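Long-range contacts in hypothetical conserved protein (Geobacillus kaustophilus, PDB 2QYH), which is of unknown function but belongs to the haloacid dehalogenase-like hydrolases and may act as a magnesium-dependent phosphatase: residues Arg45-Phe50 against Val63-Gln68; Leu77-Leu82 against Asp142-Leu147. One frame throughout, in Å; residues are numbered along the deposited sequence.

The chain has the two domains expected of this family, a core built on a mixed eight-stranded sheet and a cap built on a five-stranded antiparallel one. Contact 1 lies within the core on the side facing the cap; contact 2 spans core and cap. Along the chain contact 1 closes before contact 2 opens, and their centres are about 9 Å apart. Contact 1 joins the loop after strand 38-42 to the end of strand 62-64 and the residues that follow. In contact 2 the chain leaves core strand 75-79 and runs past the start of cap strand 145-148. Q68 O lies 2.9 Å from Q80 N, a probable hydrogen bond, so the two contacts touch where the chain passes from core to cap, probably helping to set one domain against the other.

Contact 1 of 2, residues Arg45-Phe50 against Val63-Gln68; sequences RAPFMF and VSFNGQ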
# COMPACT_ATOMS: atom_id res chain seq x y z
N ARG D 45 -13.58 -0.44 -2.00
CA ARG D 45 -12.33 -0.51 -2.74
C ARG D 45 -11.96 -1.90 -3.24
O ARG D 45 -12.51 -2.91 -2.79
CB ARG D 45 -11.17 -0.00 -1.89
CG ARG D 45 -11.35 1.39 -1.37
CD ARG D 45 -10.14 1.80 -0.59
NE ARG D 45 -10.28 3.12 -0.00
CZ ARG D 45 -9.30 3.76 0.63
NH1 ARG D 45 -8.10 3.19 0.76
NH2 ARG D 45 -9.52 4.97 1.12
N ALA D 46 -11.02 -1.93 -4.17
CA ALA D 46 -10.51 -3.18 -4.73
C ALA D 46 -9.44 -3.67 -3.77
O ALA D 46 -8.76 -2.88 -3.12
CB ALA D 46 -9.90 -2.92 -6.09
N PRO D 47 -9.27 -4.99 -3.65
CA PRO D 47 -8.24 -5.50 -2.74
C PRO D 47 -6.89 -4.78 -2.86
O PRO D 47 -6.32 -4.34 -1.86
CB PRO D 47 -8.16 -6.97 -3.12
CG PRO D 47 -9.59 -7.30 -3.46
CD PRO D 47 -10.03 -6.09 -4.28
N PHE D 48 -6.39 -4.64 -4.09
CA PHE D 48 -5.11 -4.00 -4.32
C PHE D 48 -5.06 -2.52 -3.96
O PHE D 48 -3.99 -1.91 -3.99
CB PHE D 48 -4.66 -4.17 -5.78
CG PHE D 48 -5.55 -3.48 -6.78
CD1 PHE D 48 -6.57 -4.18 -7.42
CD2 PHE D 48 -5.36 -2.14 -7.10
CE1 PHE D 48 -7.40 -3.55 -8.36
CE2 PHE D 48 -6.18 -1.49 -8.03
CZ PHE D 48 -7.20 -2.20 -8.66
N MSE D 49 -6.20 -1.94 -3.60
CA MSE D 49 -6.24 -0.53 -3.24
C MSE D 49 -6.07 -0.27 -1.75
O MSE D 49 -6.13 0.88 -1.31
CB MSE D 49 -7.55 0.10 -3.72
CG MSE D 49 -7.53 0.53 -5.17
SE MSE D 49 -9.27 1.11 -5.79
CE MSE D 49 -9.55 2.66 -4.66
N PHE D 50 -5.87 -1.33 -0.97
CA PHE D 50 -5.67 -1.16 0.47
C PHE D 50 -4.89 -2.31 1.08
O PHE D 50 -5.10 -2.69 2.24
CB PHE D 50 -7.02 -0.95 1.19
CG PHE D 50 -7.92 -2.16 1.20
CD1 PHE D 50 -8.03 -2.95 2.34
CD2 PHE D 50 -8.72 -2.47 0.09
CE1 PHE D 50 -8.92 -4.03 2.39
CE2 PHE D 50 -9.61 -3.55 0.13
CZ PHE D 50 -9.71 -4.33 1.29
N VAL D 63 -14.15 -7.51 3.27
CA VAL D 63 -15.26 -7.44 2.34
C VAL D 63 -14.83 -6.29 1.44
O VAL D 63 -14.80 -5.14 1.87
CB VAL D 63 -16.58 -7.03 3.02
CG1 VAL D 63 -17.65 -6.75 1.96
CG2 VAL D 63 -17.06 -8.13 3.95
N SER D 64 -14.47 -6.60 0.20
CA SER D 64 -14.05 -5.57 -0.75
C SER D 64 -15.04 -5.48 -1.91
O SER D 64 -15.97 -6.27 -1.99
CB SER D 64 -12.65 -5.87 -1.28
OG SER D 64 -12.65 -7.05 -2.07
N PHE D 65 -14.83 -4.51 -2.79
CA PHE D 65 -15.71 -4.30 -3.95
C PHE D 65 -17.18 -4.25 -3.55
O PHE D 65 -18.02 -4.89 -4.18
CB PHE D 65 -15.51 -5.42 -4.98
CG PHE D 65 -14.25 -5.31 -5.80
CD1 PHE D 65 -13.96 -4.15 -6.52
CD2 PHE D 65 -13.38 -6.39 -5.90
CE1 PHE D 65 -12.82 -4.08 -7.34
CE2 PHE D 65 -12.24 -6.33 -6.72
CZ PHE D 65 -11.97 -5.16 -7.44
N ASN D 66 -17.50 -3.48 -2.51
CA ASN D 66 -18.88 -3.36 -2.04
C ASN D 66 -19.60 -4.70 -1.92
O ASN D 66 -20.76 -4.81 -2.30
CB ASN D 66 -19.70 -2.45 -2.96
CG ASN D 66 -19.16 -1.05 -3.04
OD1 ASN D 66 -18.31 -0.75 -3.88
ND2 ASN D 66 -19.63 -0.17 -2.15
N GLY D 67 -18.89 -5.71 -1.42
CA GLY D 67 -19.49 -7.01 -1.23
C GLY D 67 -19.26 -8.09 -2.28
O GLY D 67 -19.58 -9.24 -2.04
N GLN D 68 -18.70 -7.74 -3.43
CA GLN D 68 -18.49 -8.72 -4.50
C GLN D 68 -17.27 -9.62 -4.40
O GLN D 68 -17.14 -10.55 -5.19
CB GLN D 68 -18.51 -8.02 -5.85
CG GLN D 68 -19.93 -7.82 -6.37
CD GLN D 68 -20.83 -7.17 -5.34
OE1 GLN D 68 -20.75 -5.97 -5.10
NE2 GLN D 68 -21.67 -7.98 -4.72
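R45 and F65 bring the loop after strand 38-42 against the C-terminal end of its parallel neighbour, strand 62-64, in the Rossmann-like core of a haloacid dehalogenase-type fold. The backbone N-H of F65 points at R45 O, with N to O 2.8 Å and an N-H...O angle of 167°. Because F65 CG stands anti to its carbonyl carbon and beside its own N (chi1 -76°), CB carries the ring out on the side of this bond, and one face comes to lie over R45 O and A46 CA; the A46 CA makes a CH-pi contact, offset toward the rim. Of the ring atoms that meet A46, CD1 is 4.0 Å from A46 CA and CE1 3.4 Å from A46 CB. CD2 sits 3.7 Å from P47 CD, and CE2 approaches that same P47 CD to 3.3 Å, obliquely. At the tip, CZ touches A46 CB at 3.3 Å. F65 and A46 also reach M104 on cap strand 101-104, so the ring is packed from both domains. An alanine in place of F65 would probably leave A46 and P47 without their aromatic partner and open a gap toward M104. The side chain of R45 turns the other way, forming a salt bridge through NH2 with D11 of the probable DxDx(T/V) motif and bonding a glycerol, probably from the crystallisation liquor; the D11 bridge is consistent with a place beside the active site. One residue before F65, the chi1 of S64 (66°) directs OG past P47 CG, at 3.4 Å, to its hydrogen bond with Y69 O. The CB of S64 meets the edge of the F50 ring, near its plane, 4.1 Å from CE2.

Contact 2 of 2, residues Leu77-Leu82 against Asp142-Leu147; sequences LYKQPL and DIYQAL
L82 and I143 are paired by one direct backbone bond and one water. L82 N donates to I143 O (2.7 Å, N-H...O angle 170°), while a water bridges the other pair of backbone atoms, donating to L82 O at 2.8 Å and accepting from I143 N at 3.0 Å. The side chain of L82 reaches over the backbone of Y144 and Q145, CD1 3.7 Å from Y144 O and CD2 3.8 Å from Q145 CA. Here the core strand 75-79 has ended and the chain crosses to the cap, as in related enzymes with an inserted cap; Q80 and L82 also touch P179, at the end of strand 174-179. Y144 and Q145 both face M104 in a classic beta bulge at the start of cap strand 145-148. Y144 CB leads away from 77-82, yet CG beside its backbone N (chi1 -62°) brings the ring back alongside the linker. Q80 O lies at the ring edge, near its plane. P81 runs beside both Y144 and D142, its CG 3.9 Å from Y144 CE2 and 3.7 Å from D142 CG. K79 slants across the end of the tyrosine, with CD 3.4 Å from Y144 OH.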
# COMPACT_ATOMS: atom_id res chain seq x y z
N LEU D 77 -13.84 -16.25 0.36
CA LEU D 77 -14.98 -16.84 1.03
C LEU D 77 -16.23 -16.74 0.17
O LEU D 77 -17.10 -17.60 0.23
CB LEU D 77 -15.23 -16.11 2.35
CG LEU D 77 -16.19 -16.82 3.30
CD1 LEU D 77 -15.38 -17.58 4.30
CD2 LEU D 77 -17.09 -15.83 4.00
N TYR D 78 -16.29 -15.68 -0.62
CA TYR D 78 -17.43 -15.45 -1.49
C TYR D 78 -17.03 -14.49 -2.60
O TYR D 78 -16.31 -13.53 -2.36
CB TYR D 78 -18.59 -14.87 -0.69
CG TYR D 78 -19.73 -14.36 -1.53
CD1 TYR D 78 -19.77 -13.04 -1.97
CD2 TYR D 78 -20.75 -15.22 -1.94
CE1 TYR D 78 -20.78 -12.59 -2.81
CE2 TYR D 78 -21.76 -14.78 -2.78
CZ TYR D 78 -21.78 -13.48 -3.22
OH TYR D 78 -22.78 -13.08 -4.08
N LYS D 79 -17.48 -14.76 -3.82
CA LYS D 79 -17.18 -13.87 -4.92
C LYS D 79 -18.27 -13.87 -5.97
O LYS D 79 -18.72 -14.91 -6.43
CB LYS D 79 -15.82 -14.20 -5.54
CG LYS D 79 -15.58 -15.65 -5.88
CD LYS D 79 -14.18 -15.83 -6.43
CE LYS D 79 -13.84 -17.30 -6.66
NZ LYS D 79 -14.81 -17.93 -7.59
N GLN D 80 -18.70 -12.66 -6.33
CA GLN D 80 -19.75 -12.47 -7.31
C GLN D 80 -19.26 -11.56 -8.45
O GLN D 80 -19.30 -10.34 -8.34
CB GLN D 80 -20.96 -11.82 -6.63
CG GLN D 80 -22.20 -11.72 -7.48
CD GLN D 80 -23.19 -10.70 -6.92
OE1 GLN D 80 -23.43 -10.64 -5.71
NE2 GLN D 80 -23.77 -9.90 -7.81
N PRO D 81 -18.76 -12.17 -9.54
CA PRO D 81 -18.28 -11.38 -10.67
C PRO D 81 -19.46 -10.69 -11.35
O PRO D 81 -20.61 -11.10 -11.16
CB PRO D 81 -17.68 -12.44 -11.60
CG PRO D 81 -17.33 -13.56 -10.70
CD PRO D 81 -18.48 -13.60 -9.72
N LEU D 82 -19.17 -9.65 -12.11
CA LEU D 82 -20.19 -8.94 -12.87
C LEU D 82 -20.53 -9.88 -14.03
O LEU D 82 -19.66 -10.60 -14.51
CB LEU D 82 -19.62 -7.63 -13.41
CG LEU D 82 -20.05 -6.30 -12.79
CD1 LEU D 82 -20.37 -6.45 -11.30
CD2 LEU D 82 -18.94 -5.28 -13.03
N ASP D 142 -12.43 -12.48 -14.51
CA ASP D 142 -13.60 -12.17 -13.71
C ASP D 142 -13.47 -10.72 -13.26
O ASP D 142 -12.43 -10.32 -12.74
CB ASP D 142 -13.70 -13.06 -12.47
CG ASP D 142 -14.34 -14.40 -12.75
OD1 ASP D 142 -15.07 -14.52 -13.76
OD2 ASP D 142 -14.13 -15.34 -11.95
N ILE D 143 -14.51 -9.93 -13.48
CA ILE D 143 -14.50 -8.54 -13.09
C ILE D 143 -15.49 -8.42 -11.95
O ILE D 143 -16.60 -8.94 -12.03
CB ILE D 143 -14.94 -7.64 -14.26
CG1 ILE D 143 -13.97 -7.84 -15.43
CG2 ILE D 143 -14.98 -6.19 -13.83
CD1 ILE D 143 -12.52 -7.65 -15.06
N TYR D 144 -15.10 -7.75 -10.87
CA TYR D 144 -16.00 -7.61 -9.72
C TYR D 144 -16.64 -6.25 -9.63
O TYR D 144 -17.63 -6.06 -8.91
CB TYR D 144 -15.24 -7.92 -8.43
CG TYR D 144 -14.72 -9.33 -8.38
CD1 TYR D 144 -13.37 -9.60 -8.62
CD2 TYR D 144 -15.57 -10.40 -8.14
CE1 TYR D 144 -12.89 -10.91 -8.63
CE2 TYR D 144 -15.11 -11.71 -8.15
CZ TYR D 144 -13.77 -11.96 -8.40
OH TYR D 144 -13.31 -13.26 -8.41
N GLN D 145 -16.10 -5.30 -10.37
CA GLN D 145 -16.61 -3.95 -10.35
C GLN D 145 -15.97 -3.21 -11.52
O GLN D 145 -14.88 -3.59 -11.97
CB GLN D 145 -16.25 -3.29 -9.02
CG GLN D 145 -16.86 -1.94 -8.77
CD GLN D 145 -16.67 -1.49 -7.34
OE1 GLN D 145 -17.12 -2.15 -6.40
NE2 GLN D 145 -16.00 -0.35 -7.15
N ALA D 146 -16.64 -2.19 -12.02
CA ALA D 146 -16.10 -1.44 -13.13
C ALA D 146 -16.33 0.04 -12.91
O ALA D 146 -17.04 0.44 -11.98
CB ALA D 146 -16.75 -1.89 -14.44
N LEU D 147 -15.72 0.85 -13.77
CA LEU D 147 -15.85 2.29 -13.69
C LEU D 147 -16.30 2.83 -15.03
O LEU D 147 -15.72 2.48 -16.07
CB LEU D 147 -14.51 2.91 -13.31
CG LEU D 147 -13.99 2.66 -11.89
CD1 LEU D 147 -12.53 3.06 -11.80
CD2 LEU D 147 -14.83 3.46 -10.89
O HOH W 1 -16.95 -10.88 -14.94